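Lv-ranaspumin (Lv-RSN-1) (Leptodactylus vastus, PDB 4K82) is a largely helical surfactant protein of the frog's foam nest, where it probably lowers surface tension and so favours the making of foam. Local coordinates at residues A[57-62]-A[67-72]; A[150-155]-A[182-187]; A[26-31]-A[137-142]; A[38-43]-A[49-54]; A[76-81]-A[85-90]. All blocks are in the same frame, centred on the assembly; numbering follows the deposited sequence. Where two conformers were deposited one is given.

Contact 1 of 5, residues A[57-62]-A[67-72]; sequences LLERTL and CALDDI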
# COMPACT_ATOMS: atom_id res chain seq x y z
N LEU A 57 12.70 -2.39 -2.11
CA LEU A 57 11.38 -2.98 -1.91
C LEU A 57 10.79 -3.55 -3.20
O LEU A 57 10.21 -4.63 -3.21
CB LEU A 57 10.43 -1.96 -1.29
CG LEU A 57 9.02 -2.44 -0.95
CD1 LEU A 57 9.05 -3.53 0.12
CD2 LEU A 57 8.15 -1.27 -0.51
N LEU A 58 10.94 -2.82 -4.31
CA LEU A 58 10.51 -3.33 -5.60
C LEU A 58 11.23 -4.63 -5.96
O LEU A 58 10.62 -5.60 -6.39
CB LEU A 58 10.77 -2.27 -6.68
CG LEU A 58 10.32 -2.60 -8.11
CD1 LEU A 58 8.84 -2.99 -8.16
CD2 LEU A 58 10.60 -1.40 -9.00
N GLU A 59 12.55 -4.63 -5.77
CA GLU A 59 13.34 -5.82 -6.03
C GLU A 59 12.84 -6.99 -5.20
O GLU A 59 12.61 -8.09 -5.73
CB GLU A 59 14.83 -5.53 -5.77
CG GLU A 59 15.42 -4.58 -6.80
CD GLU A 59 16.86 -4.20 -6.52
OE1 GLU A 59 17.26 -4.17 -5.33
OE2 GLU A 59 17.60 -3.93 -7.49
N ARG A 60 12.65 -6.76 -3.90
CA ARG A 60 12.21 -7.83 -3.01
C ARG A 60 10.82 -8.32 -3.36
O ARG A 60 10.55 -9.51 -3.35
CB ARG A 60 12.23 -7.36 -1.55
CG ARG A 60 13.62 -7.17 -0.97
CD ARG A 60 13.55 -6.89 0.52
NE ARG A 60 12.87 -5.63 0.80
CZ ARG A 60 13.50 -4.49 1.11
NH1 ARG A 60 12.80 -3.39 1.34
NH2 ARG A 60 14.82 -4.47 1.21
N THR A 61 9.92 -7.38 -3.64
CA THR A 61 8.55 -7.73 -3.99
C THR A 61 8.51 -8.61 -5.24
O THR A 61 7.79 -9.60 -5.28
CB THR A 61 7.73 -6.45 -4.23
OG1 THR A 61 7.67 -5.72 -3.00
CG2 THR A 61 6.33 -6.78 -4.69
N LEU A 62 9.30 -8.27 -6.25
CA LEU A 62 9.34 -9.08 -7.48
C LEU A 62 9.96 -10.45 -7.23
O LEU A 62 9.48 -11.46 -7.76
CB LEU A 62 10.07 -8.34 -8.59
CG LEU A 62 9.22 -7.17 -9.08
CD1 LEU A 62 10.09 -6.24 -9.87
CD2 LEU A 62 8.04 -7.69 -9.91
N CYS A 67 10.04 -13.35 -9.80
CA CYS A 67 10.58 -12.58 -10.91
C CYS A 67 11.82 -11.79 -10.51
O CYS A 67 12.12 -11.65 -9.33
CB CYS A 67 9.50 -11.66 -11.48
SG CYS A 67 8.03 -12.57 -12.02
N ALA A 68 12.55 -11.28 -11.50
CA ALA A 68 13.76 -10.52 -11.23
C ALA A 68 13.62 -9.14 -11.84
O ALA A 68 13.32 -9.03 -13.03
CB ALA A 68 14.97 -11.23 -11.80
N LEU A 69 13.84 -8.10 -11.04
CA LEU A 69 13.72 -6.74 -11.55
C LEU A 69 14.68 -6.51 -12.72
O LEU A 69 14.35 -5.82 -13.68
CB LEU A 69 13.96 -5.71 -10.45
CG LEU A 69 13.82 -4.25 -10.92
CD1 LEU A 69 12.45 -3.95 -11.54
CD2 LEU A 69 14.11 -3.27 -9.79
N ASP A 70 15.87 -7.11 -12.64
CA ASP A 70 16.86 -6.95 -13.70
C ASP A 70 16.32 -7.39 -15.05
O ASP A 70 16.56 -6.74 -16.07
CB ASP A 70 18.13 -7.75 -13.39
CG ASP A 70 18.99 -7.11 -12.33
OD1 ASP A 70 18.87 -5.89 -12.11
OD2 ASP A 70 19.80 -7.84 -11.71
N ASP A 71 15.59 -8.51 -15.05
CA ASP A 71 14.96 -9.01 -16.27
C ASP A 71 13.93 -8.01 -16.79
O ASP A 71 13.86 -7.77 -17.99
CB ASP A 71 14.26 -10.35 -16.03
CG ASP A 71 15.24 -11.48 -15.83
OD1 ASP A 71 16.42 -11.30 -16.16
OD2 ASP A 71 14.80 -12.55 -15.36
N ILE A 72 13.12 -7.46 -15.89
CA ILE A 72 12.11 -6.49 -16.28
C ILE A 72 12.76 -5.23 -16.86
O ILE A 72 12.31 -4.70 -17.87
CB ILE A 72 11.16 -6.15 -15.11
CG1 ILE A 72 10.34 -7.39 -14.75
CG2 ILE A 72 10.23 -4.99 -15.50
CD1 ILE A 72 9.63 -7.31 -13.41
O HOH W 1 13.88 -8.62 -8.18

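Contact 2 of 5, residues A[150-155]-A[182-187]; sequences GDPELI and IFVKDG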
# COMPACT_ATOMS: atom_id res chain seq x y z
N GLY A 150 -19.61 -8.51 13.42
CA GLY A 150 -18.61 -8.36 14.45
C GLY A 150 -19.14 -7.74 15.73
O GLY A 150 -20.13 -7.02 15.73
N ASP A 151 -18.47 -8.05 16.83
CA ASP A 151 -18.76 -7.45 18.12
C ASP A 151 -18.05 -6.10 18.13
O ASP A 151 -16.82 -6.04 18.07
CB ASP A 151 -18.20 -8.36 19.20
CG ASP A 151 -18.46 -7.85 20.61
OD1 ASP A 151 -18.58 -6.63 20.83
OD2 ASP A 151 -18.52 -8.71 21.52
N PRO A 152 -18.81 -4.99 18.20
CA PRO A 152 -18.12 -3.69 18.09
C PRO A 152 -17.12 -3.41 19.22
O PRO A 152 -16.14 -2.72 18.97
CB PRO A 152 -19.28 -2.67 18.12
CG PRO A 152 -20.40 -3.39 18.79
CD PRO A 152 -20.26 -4.84 18.38
N GLU A 153 -17.33 -3.93 20.43
CA GLU A 153 -16.32 -3.75 21.47
C GLU A 153 -15.04 -4.49 21.09
O GLU A 153 -13.94 -4.01 21.37
CB GLU A 153 -16.82 -4.21 22.85
CG GLU A 153 -17.88 -3.31 23.46
CD GLU A 153 -17.37 -1.92 23.88
OE1 GLU A 153 -18.19 -0.98 23.97
OE2 GLU A 153 -16.16 -1.77 24.15
N LEU A 154 -15.19 -5.66 20.47
CA LEU A 154 -14.02 -6.42 20.06
C LEU A 154 -13.33 -5.73 18.90
O LEU A 154 -12.09 -5.73 18.83
CB LEU A 154 -14.41 -7.84 19.66
CG LEU A 154 -13.36 -8.89 20.01
CD1 LEU A 154 -13.23 -8.99 21.53
CD2 LEU A 154 -13.76 -10.22 19.41
N ILE A 155 -14.11 -5.13 18.01
CA ILE A 155 -13.53 -4.39 16.88
C ILE A 155 -12.69 -3.21 17.36
O ILE A 155 -11.60 -2.95 16.84
CB ILE A 155 -14.61 -3.93 15.88
CG1 ILE A 155 -15.25 -5.14 15.20
CG2 ILE A 155 -14.02 -2.99 14.83
CD1 ILE A 155 -16.41 -4.79 14.30
N ILE A 182 -13.49 7.10 20.88
CA ILE A 182 -14.06 6.06 20.04
C ILE A 182 -14.98 5.20 20.90
O ILE A 182 -14.56 4.66 21.92
CB ILE A 182 -12.98 5.21 19.35
CG1 ILE A 182 -12.11 6.10 18.44
CG2 ILE A 182 -13.61 4.07 18.54
CD1 ILE A 182 -10.98 5.33 17.75
N PHE A 183 -16.24 5.12 20.49
CA PHE A 183 -17.30 4.52 21.31
C PHE A 183 -18.16 3.62 20.46
O PHE A 183 -18.26 3.79 19.26
CB PHE A 183 -18.26 5.59 21.85
CG PHE A 183 -17.63 6.64 22.71
CD1 PHE A 183 -17.06 7.77 22.15
CD2 PHE A 183 -17.69 6.53 24.10
CE1 PHE A 183 -16.50 8.75 22.95
CE2 PHE A 183 -17.14 7.52 24.91
CZ PHE A 183 -16.54 8.63 24.33
N VAL A 184 -18.84 2.68 21.10
CA VAL A 184 -19.98 2.07 20.46
C VAL A 184 -21.18 2.97 20.72
O VAL A 184 -21.42 3.37 21.86
CB VAL A 184 -20.28 0.69 21.03
CG1 VAL A 184 -21.42 0.06 20.26
CG2 VAL A 184 -19.04 -0.20 20.91
N LYS A 185 -21.91 3.31 19.66
CA LYS A 185 -23.10 4.15 19.76
C LYS A 185 -24.15 3.48 18.90
O LYS A 185 -23.94 3.32 17.70
CB LYS A 185 -22.77 5.55 19.22
CG LYS A 185 -23.92 6.55 19.20
CD LYS A 185 -23.41 7.93 18.77
CE LYS A 185 -24.53 8.97 18.71
NZ LYS A 185 -25.45 8.77 17.54
N ASP A 186 -25.27 3.07 19.49
CA ASP A 186 -26.34 2.45 18.71
C ASP A 186 -25.85 1.26 17.85
O ASP A 186 -26.32 1.04 16.74
CB ASP A 186 -27.01 3.51 17.82
CG ASP A 186 -28.35 3.07 17.26
OD1 ASP A 186 -29.17 2.54 18.04
OD2 ASP A 186 -28.58 3.25 16.04
N GLY A 187 -24.90 0.49 18.37
CA GLY A 187 -24.43 -0.70 17.67
C GLY A 187 -23.35 -0.51 16.60
O GLY A 187 -22.86 -1.49 16.02
O HOH W 2 -18.13 1.84 23.68

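Contact 3 of 5, residues A[26-31]-A[137-142]; sequences SGDLLV and FLKDLK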
# COMPACT_ATOMS: atom_id res chain seq x y z
N SER A 26 -2.31 -16.37 -7.40
CA SER A 26 -2.90 -15.94 -6.14
C SER A 26 -1.84 -15.28 -5.27
O SER A 26 -0.90 -15.94 -4.80
CB SER A 26 -3.52 -17.12 -5.39
OG SER A 26 -4.68 -17.61 -6.05
N GLY A 27 -1.97 -13.98 -5.06
CA GLY A 27 -1.01 -13.24 -4.27
C GLY A 27 -1.30 -11.75 -4.25
O GLY A 27 -2.36 -11.29 -4.71
N ASP A 28 -0.36 -10.99 -3.71
CA ASP A 28 -0.61 -9.57 -3.45
C ASP A 28 0.15 -8.67 -4.40
O ASP A 28 0.22 -7.47 -4.16
CB ASP A 28 -0.19 -9.24 -2.02
CG ASP A 28 -1.03 -9.96 -1.01
OD1 ASP A 28 -2.19 -10.28 -1.35
OD2 ASP A 28 -0.54 -10.22 0.11
N LEU A 29 0.73 -9.24 -5.45
CA LEU A 29 1.68 -8.51 -6.28
C LEU A 29 1.13 -7.19 -6.82
O LEU A 29 1.81 -6.17 -6.71
CB LEU A 29 2.19 -9.37 -7.43
CG LEU A 29 3.28 -8.73 -8.28
CD1 LEU A 29 4.48 -8.34 -7.42
CD2 LEU A 29 3.70 -9.67 -9.40
N LEU A 30 -0.06 -7.20 -7.41
CA LEU A 30 -0.60 -5.98 -8.01
C LEU A 30 -0.74 -4.87 -6.96
O LEU A 30 -0.33 -3.72 -7.18
CB LEU A 30 -1.95 -6.22 -8.69
CG LEU A 30 -2.55 -4.94 -9.28
CD1 LEU A 30 -1.63 -4.35 -10.35
CD2 LEU A 30 -3.96 -5.18 -9.85
N VAL A 31 -1.30 -5.22 -5.81
CA VAL A 31 -1.45 -4.27 -4.71
C VAL A 31 -0.10 -3.72 -4.25
O VAL A 31 0.07 -2.51 -4.08
CB VAL A 31 -2.20 -4.91 -3.53
CG1 VAL A 31 -2.07 -4.06 -2.26
CG2 VAL A 31 -3.68 -5.13 -3.89
N PHE A 137 -1.24 -3.98 6.98
CA PHE A 137 -2.26 -3.15 7.61
C PHE A 137 -3.63 -3.41 6.97
O PHE A 137 -4.65 -3.56 7.67
CB PHE A 137 -1.83 -1.69 7.47
CG PHE A 137 -2.83 -0.68 7.99
CD1 PHE A 137 -3.25 -0.69 9.31
CD2 PHE A 137 -3.30 0.32 7.16
CE1 PHE A 137 -4.14 0.25 9.78
CE2 PHE A 137 -4.18 1.28 7.62
CZ PHE A 137 -4.61 1.24 8.94
N LEU A 138 -3.64 -3.49 5.65
CA LEU A 138 -4.89 -3.74 4.94
C LEU A 138 -5.42 -5.13 5.27
O LEU A 138 -6.62 -5.31 5.45
CB LEU A 138 -4.72 -3.57 3.43
CG LEU A 138 -4.23 -2.21 2.97
CD1 LEU A 138 -4.02 -2.24 1.47
CD2 LEU A 138 -5.24 -1.13 3.35
N LYS A 139 -4.52 -6.11 5.36
CA LYS A 139 -4.90 -7.47 5.74
C LYS A 139 -5.57 -7.50 7.12
O LYS A 139 -6.62 -8.12 7.30
CB LYS A 139 -3.68 -8.40 5.74
CG LYS A 139 -3.09 -8.70 4.39
CD LYS A 139 -1.78 -9.47 4.57
CE LYS A 139 -1.11 -9.79 3.25
NZ LYS A 139 -1.74 -10.96 2.58
N ASP A 140 -4.96 -6.83 8.09
CA ASP A 140 -5.53 -6.78 9.44
C ASP A 140 -6.90 -6.10 9.46
O ASP A 140 -7.82 -6.56 10.13
CB ASP A 140 -4.59 -6.02 10.38
CG ASP A 140 -3.38 -6.83 10.78
OD1 ASP A 140 -3.54 -8.05 10.96
OD2 ASP A 140 -2.28 -6.24 10.89
N LEU A 141 -7.04 -5.02 8.70
CA LEU A 141 -8.34 -4.35 8.62
C LEU A 141 -9.38 -5.25 7.97
O LEU A 141 -10.52 -5.32 8.44
CB LEU A 141 -8.23 -3.05 7.82
CG LEU A 141 -7.44 -1.91 8.47
CD1 LEU A 141 -7.42 -0.70 7.53
CD2 LEU A 141 -8.00 -1.53 9.83
N LYS A 142 -8.99 -5.96 6.92
CA LYS A 142 -9.91 -6.81 6.19
C LYS A 142 -10.51 -7.91 7.07
O LYS A 142 -11.69 -8.24 6.95
CB LYS A 142 -9.23 -7.42 4.96
CG LYS A 142 -10.17 -8.18 4.03
CD LYS A 142 -9.41 -8.72 2.82
CE LYS A 142 -10.30 -9.49 1.86
NZ LYS A 142 -11.40 -8.65 1.32

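Contact 4 of 5, residues A[38-43]-A[49-54]; sequences CAYQNG and QDFKEL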
# COMPACT_ATOMS: atom_id res chain seq x y z
N CYS A 38 3.01 4.26 -6.57
CA CYS A 38 2.37 5.49 -6.16
C CYS A 38 3.16 6.22 -5.07
O CYS A 38 3.14 7.44 -5.00
CB CYS A 38 0.91 5.24 -5.79
SG CYS A 38 0.00 4.70 -7.26
N ALA A 39 3.89 5.47 -4.24
CA ALA A 39 4.76 6.10 -3.26
C ALA A 39 5.85 6.89 -3.96
O ALA A 39 6.13 8.04 -3.63
CB ALA A 39 5.38 5.06 -2.33
N TYR A 40 6.47 6.27 -4.95
CA TYR A 40 7.48 6.96 -5.73
C TYR A 40 6.92 8.21 -6.40
O TYR A 40 7.54 9.28 -6.34
CB TYR A 40 8.10 6.01 -6.77
CG TYR A 40 9.29 6.64 -7.44
CD1 TYR A 40 9.13 7.51 -8.51
CD2 TYR A 40 10.58 6.38 -6.99
CE1 TYR A 40 10.22 8.12 -9.11
CE2 TYR A 40 11.67 6.98 -7.59
CZ TYR A 40 11.48 7.86 -8.64
OH TYR A 40 12.56 8.47 -9.25
N GLN A 41 5.75 8.09 -7.01
CA GLN A 41 5.18 9.18 -7.81
C GLN A 41 4.67 10.33 -6.96
O GLN A 41 4.64 11.48 -7.43
CB GLN A 41 4.03 8.67 -8.68
CG GLN A 41 4.44 7.82 -9.87
CD GLN A 41 3.25 7.22 -10.58
OE1 GLN A 41 2.19 6.99 -9.96
NE2 GLN A 41 3.40 6.93 -11.85
N ASN A 42 4.26 10.04 -5.73
CA ASN A 42 3.58 11.04 -4.90
C ASN A 42 4.32 11.54 -3.68
O ASN A 42 3.96 12.57 -3.12
CB ASN A 42 2.19 10.53 -4.48
CG ASN A 42 1.23 10.43 -5.65
OD1 ASN A 42 0.62 11.43 -6.04
ND2 ASN A 42 1.11 9.24 -6.22
N GLY A 43 5.36 10.82 -3.25
CA GLY A 43 6.15 11.23 -2.10
C GLY A 43 6.71 12.63 -2.23
O GLY A 43 7.16 13.02 -3.30
N GLN A 49 17.86 8.22 0.43
CA GLN A 49 17.69 6.91 1.05
C GLN A 49 16.28 6.36 0.83
O GLN A 49 16.10 5.14 0.75
CB GLN A 49 18.05 6.93 2.54
CG GLN A 49 18.07 5.54 3.15
CD GLN A 49 18.60 5.54 4.56
OE1 GLN A 49 19.44 6.37 4.92
NE2 GLN A 49 18.11 4.61 5.37
N ASP A 50 15.29 7.25 0.72
CA ASP A 50 13.92 6.82 0.44
C ASP A 50 13.84 6.16 -0.94
O ASP A 50 13.24 5.09 -1.10
CB ASP A 50 12.93 8.00 0.51
CG ASP A 50 12.82 8.59 1.91
OD1 ASP A 50 12.96 7.84 2.89
OD2 ASP A 50 12.57 9.81 2.02
N PHE A 51 14.48 6.79 -1.92
CA PHE A 51 14.50 6.28 -3.29
C PHE A 51 15.22 4.94 -3.34
O PHE A 51 14.80 4.02 -4.04
CB PHE A 51 15.21 7.27 -4.22
CG PHE A 51 14.37 8.47 -4.56
CD1 PHE A 51 13.01 8.32 -4.82
CD2 PHE A 51 14.92 9.73 -4.61
CE1 PHE A 51 12.23 9.41 -5.14
CE2 PHE A 51 14.14 10.84 -4.92
CZ PHE A 51 12.79 10.67 -5.18
N LYS A 52 16.32 4.84 -2.60
CA LYS A 52 17.08 3.59 -2.54
C LYS A 52 16.23 2.48 -1.93
O LYS A 52 16.21 1.36 -2.44
CB LYS A 52 18.37 3.77 -1.74
CG LYS A 52 19.16 2.47 -1.59
CD LYS A 52 20.53 2.70 -0.99
CE LYS A 52 21.33 1.41 -1.01
NZ LYS A 52 21.15 0.71 -2.31
N GLU A 53 15.54 2.79 -0.84
CA GLU A 53 14.71 1.79 -0.17
C GLU A 53 13.50 1.38 -0.98
O GLU A 53 13.06 0.24 -0.91
CB GLU A 53 14.30 2.28 1.22
CG GLU A 53 15.48 2.34 2.18
CD GLU A 53 15.06 2.54 3.62
OE1 GLU A 53 14.02 1.96 4.02
OE2 GLU A 53 15.75 3.27 4.34
N LEU A 54 12.94 2.32 -1.74
CA LEU A 54 11.84 1.99 -2.63
C LEU A 54 12.27 1.00 -3.70
O LEU A 54 11.55 0.06 -4.02
CB LEU A 54 11.22 3.24 -3.28
CG LEU A 54 10.21 4.05 -2.46
CD1 LEU A 54 9.94 5.39 -3.11
CD2 LEU A 54 8.91 3.27 -2.26

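Contact 5 of 5, residues A[76-81]-A[85-90]; sequences LGLEEL and IGVSTG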
# COMPACT_ATOMS: atom_id res chain seq x y z
N LEU A 76 12.29 -3.51 -20.60
CA LEU A 76 11.83 -2.14 -20.76
C LEU A 76 12.79 -1.40 -21.69
O LEU A 76 12.47 -0.32 -22.20
CB LEU A 76 11.70 -1.42 -19.41
CG LEU A 76 10.63 -1.91 -18.42
CD1 LEU A 76 10.72 -1.17 -17.08
CD2 LEU A 76 9.23 -1.75 -19.01
N GLY A 77 13.96 -1.98 -21.90
CA GLY A 77 14.94 -1.42 -22.82
C GLY A 77 15.79 -0.33 -22.20
O GLY A 77 16.52 0.37 -22.89
N LEU A 78 15.70 -0.19 -20.88
CA LEU A 78 16.39 0.89 -20.17
C LEU A 78 17.93 0.73 -20.09
O LEU A 78 18.62 1.64 -19.64
CB LEU A 78 15.80 1.04 -18.77
CG LEU A 78 14.32 1.45 -18.78
CD1 LEU A 78 13.71 1.50 -17.38
CD2 LEU A 78 14.21 2.79 -19.49
N GLU A 79 18.45 -0.40 -20.54
CA GLU A 79 19.86 -0.74 -20.31
C GLU A 79 20.81 -0.66 -21.52
O GLU A 79 21.92 -1.17 -21.45
CB GLU A 79 19.97 -2.15 -19.71
CG GLU A 79 19.51 -2.28 -18.27
CD GLU A 79 20.57 -1.89 -17.26
OE1 GLU A 79 20.30 -1.98 -16.04
OE2 GLU A 79 21.69 -1.50 -17.68
N GLU A 80 20.39 -0.02 -22.60
CA GLU A 80 21.19 -0.07 -23.84
C GLU A 80 22.50 0.73 -23.74
O GLU A 80 23.54 0.19 -23.35
CB GLU A 80 20.34 0.35 -25.05
CG GLU A 80 18.90 -0.17 -25.01
CD GLU A 80 18.79 -1.70 -24.90
OE1 GLU A 80 18.58 -2.35 -25.95
OE2 GLU A 80 18.91 -2.24 -23.78
N LEU A 81 22.46 2.02 -24.10
CA LEU A 81 23.58 2.92 -23.83
C LEU A 81 23.06 4.05 -22.95
O LEU A 81 23.25 4.04 -21.73
CB LEU A 81 24.18 3.48 -25.14
CG LEU A 81 25.67 3.88 -25.20
CD1 LEU A 81 26.08 4.31 -26.61
CD2 LEU A 81 26.05 4.96 -24.19
N ILE A 85 25.13 6.17 -16.25
CA ILE A 85 25.63 4.88 -15.82
C ILE A 85 24.64 4.31 -14.81
O ILE A 85 24.43 4.88 -13.73
CB ILE A 85 27.04 5.00 -15.21
CG1 ILE A 85 28.03 5.40 -16.30
CG2 ILE A 85 27.48 3.68 -14.61
CD1 ILE A 85 29.37 5.81 -15.76
N GLY A 86 24.02 3.20 -15.18
CA GLY A 86 22.90 2.65 -14.43
C GLY A 86 21.57 3.06 -15.04
O GLY A 86 21.51 3.75 -16.06
N VAL A 87 20.48 2.64 -14.41
CA VAL A 87 19.15 2.99 -14.87
C VAL A 87 18.44 3.74 -13.75
O VAL A 87 18.48 3.30 -12.60
CB VAL A 87 18.33 1.75 -15.22
CG1 VAL A 87 16.91 2.13 -15.58
CG2 VAL A 87 19.00 0.99 -16.37
N SER A 88 17.79 4.85 -14.07
CA SER A 88 17.16 5.66 -13.03
C SER A 88 15.90 4.97 -12.50
O SER A 88 15.15 4.35 -13.26
CB SER A 88 16.86 7.08 -13.51
OG SER A 88 15.48 7.27 -13.69
N THR A 89 15.70 5.05 -11.20
CA THR A 89 14.55 4.40 -10.58
C THR A 89 13.25 5.00 -11.10
O THR A 89 12.26 4.29 -11.28
CB THR A 89 14.66 4.43 -9.05
OG1 THR A 89 15.87 3.75 -8.67
CG2 THR A 89 13.46 3.72 -8.39
N GLY A 90 13.27 6.30 -11.38
CA GLY A 90 12.09 6.95 -11.91
C GLY A 90 11.68 6.35 -13.23
O GLY A 90 10.49 6.13 -13.48

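Contact 1 of 5, residues A[57-62]-A[67-72]
Leu62 and Cys67 stand on the two sides of a tight turn, where the chain leaves helix 48-64 and turns into helix 69-76. Cys67 N donates to Leu62 O over 2.8 Å at an N-H...O angle of 155°, and the donor lies above the carbonyl plane. One turn earlier on the first helix a water takes over the bridging: it donates to Glu59 O and accepts from Leu69 N, so a first-turn amide of the second helix is tied to the first helix through solvent.

Beside these polar links the side chains close up. Leu69 is the middle piece; with CG turned anti to its backbone nitrogen (chi1 -179°), its two methyls divide between partners. CD1 meets Leu62 CD1 at 3.7 Å and also lies 4.0 Å from Leu58 CD2. CD2 sits against the aliphatic part of Glu59, 3.5 Å from its CG, the two side chains crossing at about a right angle. Leu62 and Ile72 instead point at one another tip to tip, with 3.7 Å between Leu62 CD1 and Ile72 CD1.

Other helices shut in this apolar cluster. Leu58 and Leu69 both rest on Ile92 of helix 89-102, Leu58 also reaches Leu33 of helix 29-42, and Leu62 packs on Leu19 of helix 14-24, the helix to which the Cys18-Cys67 disulfide fastens the turn.

Contact 2 of 5, residues A[150-155]-A[182-187]
Val184 is turned with CG1 anti to its backbone nitrogen (chi1 -177°), which leaves CG2 beside that nitrogen and presents both methyls to Pro152 and Glu153. Glu153 bends to meet it: a kink at chi2 (-69°) folds the chain over, and its OE1 comes to 3.3 Å from Val184 CG2. The proline ring crosses the valine at about a right angle, its CB 3.7 Å from Val184 CG2 and its CG 3.9 Å from Val184 CG1, so the CB-CG side of the ring is met by both branches. Gly187 O lies more loosely near the same ring.

The two segments join the start of helix 152-165 to a two-stranded antiparallel hairpin, strands 182-185 and 188-191, with Asp186 and Gly187 in the turn. Asp151 is the N-cap of the helix, and its OD1 accepts from Glu153 N at 3.0 Å, a bent bond of 132° that meets the oxygen on its anti side. Pro152 follows as the first helical residue.

A water completes the link, donating to Glu153 OE1 and accepting from Val184 N, each over 2.8 Å. The carboxylate is thereby joined to the strand backbone next to the methyl it touches. An alanine at Val184 would take away both methyls, and the proline ring would probably lose its apolar contact with strand 182-185, with the Glu153 chain left with less to lean on. Behind this exposed seam, Pro152 also rests on Leu189 of the second strand, and Val184 on Ile156 one turn further along the helix.

Contact 3 of 5, residues A[26-31]-A[137-142]
Asp28 and Lys139 meet in a salt bridge, Lys139 NZ donating to Asp28 OD2 over 2.8 Å on the syn lone pair, the side of the other oxygen. Only OD2 is bonded across the contact; Asp28 OD1 stays 4.0 Å from Lys139 NZ. The two side chains come from opposite directions, from backbones with 10.4 Å between Asp28 CA and Lys139 CA. Lys139 runs extended along most of its length and bends only at the end (chi4 -80°), which swings NZ onto the acid while its CE passes 3.2 Å from Asp28 OD2.

Asp28 holds the N-cap position of helix 29-42, although its carboxylate is spent on the lysine and makes no capping bond; Lys139 projects from helix 133-144. The pair thus ties together two helices more than a hundred residues apart in this mainly helical fold. Replacing the acid by an asparagine would probably leave the Lys139 ammonium without its countercharge and weaken this link.

The lysine has a second partner, since its NZ also donates to Ser216 O in the C-terminal tail. Val215 of that tail packs against both Asp28 and Lys139, while Lys142 donates to Val210 O and Ile213 O.

Contact 4 of 5, residues A[38-43]-A[49-54]
Tyr40 and Phe51 form the close end of this contact. Tyr40 CE2 lies 3.4 Å from Phe51 CD1 and 3.5 Å from Phe51 CE1, so one side of the phenylalanine ring takes the approach. The rings are oblique, their planes at 43° and their centroids 5.1 Å apart, and the Tyr40 hydroxyl is carried over one face of Phe51. What brings the tyrosine across is its first torsion, CG anti to the backbone nitrogen at -171°, which carries the ring over to Phe51.

Next to the rings the packing is apolar and a little more open. Leu54 splits its methyls: CD1 lies against the Tyr40 backbone, 3.9 Å from Tyr40 CA, and CD2 reaches the methyl of Ala39 at 4.0 Å. Ala39 and Leu54 are the buried side; Tyr40 and Phe51 remain partly exposed.

Some polar residues on the remaining sides bond within their own helices. Asn42 ND2 donates to Cys38 O at 3.0 Å, an oxygen that also receives Asn42 N, and on the outer side of the second helix Gln49 NE2 donates to Glu53 OE2, nearly along the C-O axis of that carboxylate. Gln41 instead bonds to Gln94 of helix 89-102.

Leu130 covers Leu54 from a loop, Tyr40 also touches Thr89 and Ile93 of helix 89-102, and the Cys38-Cys114 disulfide binds the first helix to helix 107-121. The axes of 38-42 and 49-54 come within 10.8 Å and run at 159°, so helices 29-42 and 48-64 make an antiparallel helical hairpin.

Contact 5 of 5, residues A[76-81]-A[85-90]
The connection between helix 69-76 and helix 89-102 folds back on itself here, and Val87 at its far end packs against Leu78 and Glu79 near its start. Val87 CG1 sits 3.5 Å from Leu78 CB and 3.7 Å from Leu78 CD1, while its other methyl, CG2, is turned to the backbone and the acid: it is 3.4 Å from Leu78 O and 3.3 Å from Glu79 OE1. Both partners cross the valine at about a right angle. Glu79 gets there through a bend at chi2 (-83°), which lays its carboxylate carbon over the methyl, with 3.4 Å between Glu79 CD and Val87 CG2.

Each end of the connection carries a recognised helix boundary. Gly77 closes helix 69-76 in a Schellman motif, its positive phi favouring glycine, and a type I turn from Gly77 to Glu80 then sets Leu78 and Glu79 at its two central positions. At the other end Ser88 is the N-cap of helix 89-102, its OG accepting from Asp91 N. Gly86 adopts backbone angles that call for glycine. Val73 of helix 69-76 touches Leu78, Glu79 and Val87 alike, and Ile92 of the following helix meets Leu78 and Val87.

Three of the contacts, 4, 1 and 5, follow one another through the N-terminal helices. Contact 4 joins helices 29-42 and 48-64, contact 1 carries helix 48-64 into helix 69-76, and contact 5 closes the connection to helix 89-102. Contacts 1 and 4 share helix 48-64, their centres about 15 Å apart, and Tyr40 of contact 4 touches Thr89 and Gly90 of contact 5. Contact 3 spans this whole series, since contacts 4, 1 and 5 are all nested inside the loop it closes; it reaches to helix 133-144. Contact 2, on the hairpin, stands apart, its centre about 52 Å from that of contact 5, on opposite sides of the chain's centre, which fits an elongated molecule.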